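Local coordinates for protein 2-oxo-1,2-dihydroquinoline 8-monooxygenase, oxygenase component (Pseudomonas putida, PDB 1Z02) that probably hydroxylates 2-oxo-1,2-dihydroquinoline at position 8, as the oxygenase component of a Rieske-type monooxygenase with a [2Fe-2S] cluster and a mononuclear iron, at residues A212-F217 and T396-A401; P299-V304 and Y315-P320. All blocks are in the same frame, centred on the assembly; numbering follows the deposited sequence.

Both contacts are buried in the domain that carries the mononuclear iron, their centres about 10 Å apart. Interaction 2 lies closer to the centre of the chain (about 4 Å against about 12 Å) and joins two neighbouring strands of the central antiparallel sheet through backbone hydrogen bonds and matched side chains. Interaction 1 packs two helices that lie against this sheet; side chains alone bridge the wider gap, and its ion pair reaches a second subunit, which interaction 2 does not touch. The two meet directly: Phe-217 CB lies 3.5 Å from Leu-302 CD1, and Trp-397 CH2 lies 3.5 Å from Gly-300 CA. Along the chain, 299-304 and 315-320 fall between 212-217 and 396-401.

Interaction 1. Residues A212-F217 and T396-A401; sequences ACENGF and TWRKLA
Helix 212-216 and helix 396-401 run at 126° to each other, their axes 11.9 Å apart at closest approach, so Glu-214 and Trp-397, the nearest CA pair, meet only through side chains. Phe-217 turns its edge to the indole face of Trp-397 in an offset edge-to-face pair, CZ 3.6 Å from CD1 of Trp-397 and the planes at 76°. Cys-213, its SG trans to the backbone N (chi1 178°), approaches the same indole obliquely, SG 4.0 Å from CZ2 of Trp-397. The helices belong to the catalytic domain of a Rieske oxygenase, the Phe-217 side chain about 9 Å from the iron. Beside the aromatic pair, Arg-398 grips the Glu-214 carboxylate side-on in a salt bridge, the flat groups nearly coplanar: NE reaches OE1 at 2.8 Å, on the syn side but tilted out of the carboxylate plane, and NH1 reaches the syn lone pair of OE2 at 3.0 Å. Glu-214 OE2 also pairs with Arg-87 of the second subunit, from the [2Fe-2S] cluster pocket, while Arg-398 NH2 pairs with Glu-385. A leucine in place of Arg-398 would probably cost Glu-214 its two-nitrogen grip, leaving its charge to the other subunit's Arg-87, and cost Glu-385 this partner.

Interaction 2. Residues P299-V304 and Y315-P320; sequences PGVLMV and YEWYVP
The hairpin of strands 301-305 and 313-320 forms the middle of the antiparallel sheet in the catalytic domain, whose family belongs to the Bet v 1-like clan. Leu-302 and Glu-316 are its hydrogen-bonded pair here: Leu-302 N donates to Glu-316 O at 2.9 Å, and Glu-316 N donates to Leu-302 O at 3.1 Å. Met-303 and Tyr-315 form the next, non-hydrogen-bonded pair. Gly-300 and Val-301 form a classic beta bulge against strand 293-297. Next to it two waters bridge the strands of the hairpin: one links Pro-299 O and Tyr-318 O, and another donates to Gly-300 O while accepting from Tyr-318 N.

On one face of the sheet, Val-301 sets CG1 over the indole of Trp-317, 3.6 Å from the centroid of its five-membered ring, a CH-pi contact. With CG1 opposite the backbone N (chi1 -163°), this methyl sits over the ring, while CG2 lies close to NE1 of Trp-317. Farther along, Met-303 runs beside Tyr-315: CG of Met-303 lies 3.6 Å from CE2 of Tyr-315, and its sulfur makes an oblique Met-aromatic contact with the ring. The Tyr-315 hydroxyl hydrogen-bonds to the carbonyl of Pro-189. On the other face, Tyr-318 OH donates to the anti lone pair of Glu-316 OE1 at 2.6 Å. Leu-302 CD2 packs against this bonded pair, 3.4 Å from Glu-316 OE1.

The Glu-316 side chain lies about 8 Å from the iron and about 6 Å from the metal ligand Asp-365. Its other oxygen, OE2, hydrogen-bonds to Tyr-328 and Gln-314, so the buried carboxylate is held at both oxygens, which probably fixes its rotation on the sheet face beside the metal site.

Interaction 1. Residues A212-F217 and T396-A401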
loop_
_atom_site.group_PDB
_atom_site.type_symbol
_atom_site.label_atom_id
_atom_site.label_comp_id
_atom_site.label_asym_id
_atom_site.label_seq_id
_atom_site.Cartn_x
_atom_site.Cartn_y
_atom_site.Cartn_z
ATOM N N ALA A 212 15.863 4.413 14.900
ATOM C CA ALA A 212 16.576 5.611 14.496
ATOM C C ALA A 212 17.315 6.215 15.695
ATOM O O ALA A 212 18.473 6.603 15.585
ATOM C CB ALA A 212 15.591 6.629 13.921
ATOM N N CYS A 213 16.633 6.301 16.833
ATOM C CA CYS A 213 17.211 6.868 18.055
ATOM C C CYS A 213 18.477 6.133 18.501
ATOM O O CYS A 213 19.484 6.764 18.827
ATOM C CB CYS A 213 16.179 6.840 19.196
ATOM S SG CYS A 213 16.796 7.461 20.808
ATOM N N GLU A 214 18.425 4.803 18.517
ATOM C CA GLU A 214 19.578 4.019 18.947
ATOM C C GLU A 214 20.793 4.216 18.057
ATOM O O GLU A 214 21.930 4.174 18.526
ATOM C CB GLU A 214 19.200 2.536 19.059
ATOM C CG GLU A 214 18.163 2.314 20.162
ATOM C CD GLU A 214 17.780 0.870 20.396
ATOM O OE1 GLU A 214 16.814 0.650 21.171
ATOM O OE2 GLU A 214 18.431 -0.040 19.828
ATOM N N ASN A 215 20.561 4.447 16.771
ATOM C CA ASN A 215 21.662 4.675 15.850
ATOM C C ASN A 215 22.307 6.011 16.200
ATOM O O ASN A 215 23.521 6.157 16.127
ATOM C CB ASN A 215 21.156 4.692 14.403
ATOM C CG ASN A 215 22.029 5.532 13.478
ATOM O OD1 ASN A 215 21.831 6.742 13.359
ATOM N ND2 ASN A 215 23.003 4.891 12.819
ATOM N N GLY A 216 21.478 6.969 16.603
ATOM C CA GLY A 216 21.955 8.295 16.946
ATOM C C GLY A 216 23.111 8.338 17.924
ATOM O O GLY A 216 24.035 9.128 17.741
ATOM N N PHE A 217 23.069 7.509 18.964
ATOM C CA PHE A 217 24.139 7.499 19.958
ATOM C C PHE A 217 24.982 6.230 19.945
ATOM O O PHE A 217 25.637 5.908 20.933
ATOM C CB PHE A 217 23.568 7.756 21.363
ATOM C CG PHE A 217 22.624 6.693 21.860
ATOM C CD1 PHE A 217 23.101 5.598 22.586
ATOM C CD2 PHE A 217 21.251 6.811 21.632
ATOM C CE1 PHE A 217 22.227 4.636 23.077
ATOM C CE2 PHE A 217 20.361 5.856 22.117
ATOM C CZ PHE A 217 20.848 4.765 22.845
ATOM N N THR A 396 21.194 -0.043 28.160
ATOM C CA THR A 396 21.054 0.839 29.307
ATOM C C THR A 396 19.994 1.895 29.025
ATOM O O THR A 396 19.245 2.289 29.923
ATOM C CB THR A 396 22.380 1.538 29.634
ATOM O OG1 THR A 396 23.369 0.552 29.935
ATOM C CG2 THR A 396 22.216 2.466 30.835
ATOM N N TRP A 397 19.936 2.357 27.777
ATOM C CA TRP A 397 18.949 3.362 27.399
ATOM C C TRP A 397 17.548 2.761 27.413
ATOM O O TRP A 397 16.610 3.379 27.917
ATOM C CB TRP A 397 19.295 3.947 26.020
ATOM C CG TRP A 397 18.107 4.382 25.192
ATOM C CD1 TRP A 397 17.622 3.768 24.071
ATOM C CD2 TRP A 397 17.252 5.505 25.435
ATOM N NE1 TRP A 397 16.517 4.439 23.602
ATOM C CE2 TRP A 397 16.266 5.508 24.420
ATOM C CE3 TRP A 397 17.223 6.509 26.413
ATOM C CZ2 TRP A 397 15.258 6.473 24.358
ATOM C CZ3 TRP A 397 16.219 7.470 26.351
ATOM C CH2 TRP A 397 15.249 7.442 25.327
ATOM N N ARG A 398 17.408 1.547 26.887
ATOM C CA ARG A 398 16.104 0.895 26.863
ATOM C C ARG A 398 15.572 0.689 28.273
ATOM O O ARG A 398 14.390 0.905 28.531
ATOM C CB ARG A 398 16.182 -0.452 26.139
ATOM C CG ARG A 398 16.496 -0.346 24.649
ATOM C CD ARG A 398 16.369 -1.700 24.004
ATOM N NE ARG A 398 16.912 -1.731 22.652
ATOM C CZ ARG A 398 17.129 -2.858 21.974
ATOM N NH1 ARG A 398 17.627 -2.825 20.747
ATOM N NH2 ARG A 398 16.847 -4.026 22.537
ATOM N N LYS A 399 16.441 0.277 29.189
ATOM C CA LYS A 399 16.027 0.055 30.564
ATOM C C LYS A 399 15.556 1.333 31.247
ATOM O O LYS A 399 14.504 1.349 31.875
ATOM C CB LYS A 399 17.173 -0.547 31.373
ATOM C CG LYS A 399 17.529 -1.967 31.007
ATOM C CD LYS A 399 18.569 -2.501 31.968
ATOM C CE LYS A 399 18.992 -3.910 31.613
ATOM N NZ LYS A 399 19.935 -4.452 32.635
ATOM N N LEU A 400 16.335 2.404 31.132
ATOM C CA LEU A 400 15.965 3.659 31.770
ATOM C C LEU A 400 14.711 4.246 31.129
ATOM O O LEU A 400 13.895 4.864 31.802
ATOM C CB LEU A 400 17.129 4.659 31.706
ATOM C CG LEU A 400 17.425 5.470 30.437
ATOM C CD1 LEU A 400 16.591 6.743 30.408
ATOM C CD2 LEU A 400 18.892 5.828 30.421
ATOM N N ALA A 401 14.554 4.053 29.827
ATOM C CA ALA A 401 13.374 4.570 29.133
ATOM C C ALA A 401 12.137 3.815 29.628
ATOM O O ALA A 401 11.067 4.401 29.813
ATOM C CB ALA A 401 13.535 4.396 27.631
#

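Interaction 2. Residues P299-V304 and Y315-P320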
loop_
_atom_site.group_PDB
_atom_site.type_symbol
_atom_site.label_atom_id
_atom_site.label_comp_id
_atom_site.label_asym_id
_atom_site.label_seq_id
_atom_site.Cartn_x
_atom_site.Cartn_y
_atom_site.Cartn_z
ATOM N N PRO A 299 12.488 12.129 25.975
ATOM C CA PRO A 299 11.865 11.004 25.267
ATOM C C PRO A 299 12.732 10.348 24.193
ATOM O O PRO A 299 12.257 9.485 23.451
ATOM C CB PRO A 299 10.613 11.634 24.666
ATOM C CG PRO A 299 11.090 12.988 24.285
ATOM C CD PRO A 299 11.914 13.408 25.514
ATOM N N GLY A 300 13.996 10.750 24.133
ATOM C CA GLY A 300 14.917 10.210 23.146
ATOM C C GLY A 300 15.617 11.356 22.443
ATOM O O GLY A 300 15.493 11.529 21.225
ATOM N N VAL A 301 16.350 12.150 23.220
ATOM C CA VAL A 301 17.057 13.313 22.687
ATOM C C VAL A 301 18.569 13.170 22.810
ATOM O O VAL A 301 19.094 12.964 23.900
ATOM C CB VAL A 301 16.629 14.614 23.417
ATOM C CG1 VAL A 301 17.045 15.819 22.601
ATOM C CG2 VAL A 301 15.135 14.614 23.655
ATOM N N LEU A 302 19.253 13.278 21.675
ATOM C CA LEU A 302 20.704 13.152 21.624
ATOM C C LEU A 302 21.438 14.477 21.767
ATOM O O LEU A 302 20.967 15.510 21.303
ATOM C CB LEU A 302 21.118 12.499 20.306
ATOM C CG LEU A 302 22.630 12.391 20.061
ATOM C CD1 LEU A 302 23.184 11.238 20.884
ATOM C CD2 LEU A 302 22.901 12.158 18.578
ATOM N N MET A 303 22.580 14.437 22.449
ATOM C CA MET A 303 23.428 15.608 22.611
ATOM C C MET A 303 24.842 15.184 22.278
ATOM O O MET A 303 25.349 14.216 22.841
ATOM C CB MET A 303 23.403 16.156 24.039
ATOM C CG MET A 303 24.516 17.186 24.284
ATOM S SD MET A 303 24.332 18.235 25.753
ATOM C CE MET A 303 24.635 17.048 27.071
ATOM N N VAL A 304 25.467 15.901 21.351
ATOM C CA VAL A 304 26.836 15.614 20.960
ATOM C C VAL A 304 27.662 16.857 21.276
ATOM O O VAL A 304 27.748 17.776 20.459
ATOM C CB VAL A 304 26.955 15.322 19.453
ATOM C CG1 VAL A 304 28.298 14.679 19.168
ATOM C CG2 VAL A 304 25.825 14.417 18.993
ATOM N N TYR A 315 22.209 18.510 18.527
ATOM C CA TYR A 315 21.089 17.862 19.205
ATOM C C TYR A 315 20.218 17.170 18.175
ATOM O O TYR A 315 20.022 17.689 17.077
ATOM C CB TYR A 315 20.225 18.892 19.942
ATOM C CG TYR A 315 20.897 19.548 21.120
ATOM C CD1 TYR A 315 21.203 20.909 21.101
ATOM C CD2 TYR A 315 21.202 18.816 22.267
ATOM C CE1 TYR A 315 21.792 21.529 22.197
ATOM C CE2 TYR A 315 21.789 19.422 23.367
ATOM C CZ TYR A 315 22.083 20.782 23.325
ATOM O OH TYR A 315 22.678 21.386 24.408
ATOM N N GLU A 316 19.693 16.001 18.528
ATOM C CA GLU A 316 18.819 15.270 17.623
ATOM C C GLU A 316 17.600 14.709 18.340
ATOM O O GLU A 316 17.644 14.374 19.526
ATOM C CB GLU A 316 19.553 14.112 16.944
ATOM C CG GLU A 316 20.804 14.499 16.195
ATOM C CD GLU A 316 21.323 13.371 15.327
ATOM O OE1 GLU A 316 21.123 12.191 15.692
ATOM O OE2 GLU A 316 21.943 13.661 14.281
ATOM N N TRP A 317 16.505 14.631 17.596
ATOM C CA TRP A 317 15.250 14.080 18.083
ATOM C C TRP A 317 14.828 13.088 17.004
ATOM O O TRP A 317 15.217 13.229 15.847
ATOM C CB TRP A 317 14.191 15.177 18.205
ATOM C CG TRP A 317 14.317 16.045 19.419
ATOM C CD1 TRP A 317 13.703 15.857 20.622
ATOM C CD2 TRP A 317 15.085 17.253 19.542
ATOM N NE1 TRP A 317 14.033 16.873 21.488
ATOM C CE2 TRP A 317 14.881 17.741 20.851
ATOM C CE3 TRP A 317 15.921 17.967 18.671
ATOM C CZ2 TRP A 317 15.488 18.918 21.317
ATOM C CZ3 TRP A 317 16.526 19.140 19.131
ATOM C CH2 TRP A 317 16.303 19.603 20.445
ATOM N N TYR A 318 14.054 12.087 17.399
ATOM C CA TYR A 318 13.551 11.056 16.495
ATOM C C TYR A 318 12.090 10.959 16.920
ATOM O O TYR A 318 11.655 9.987 17.540
ATOM C CB TYR A 318 14.307 9.742 16.734
ATOM C CG TYR A 318 15.802 9.956 16.938
ATOM C CD1 TYR A 318 16.312 10.307 18.183
ATOM C CD2 TYR A 318 16.697 9.880 15.868
ATOM C CE1 TYR A 318 17.667 10.582 18.359
ATOM C CE2 TYR A 318 18.064 10.151 16.037
ATOM C CZ TYR A 318 18.536 10.503 17.286
ATOM O OH TYR A 318 19.871 10.788 17.469
ATOM N N VAL A 319 11.353 12.017 16.598
ATOM C CA VAL A 319 9.955 12.143 16.977
ATOM C C VAL A 319 9.022 11.175 16.274
ATOM O O VAL A 319 8.884 11.201 15.054
ATOM C CB VAL A 319 9.452 13.577 16.740
ATOM C CG1 VAL A 319 8.047 13.734 17.330
ATOM C CG2 VAL A 319 10.445 14.590 17.364
ATOM N N PRO A 320 8.366 10.302 17.042
ATOM C CA PRO A 320 7.452 9.350 16.409
ATOM C C PRO A 320 6.263 10.055 15.780
ATOM O O PRO A 320 5.706 10.996 16.360
ATOM C CB PRO A 320 7.057 8.417 17.558
ATOM C CG PRO A 320 7.246 9.239 18.774
ATOM C CD PRO A 320 8.466 10.073 18.494
HETATM O O HOH W 1 11.449 10.186 20.627
HETATM O O HOH W 2 13.056 12.365 20.040
#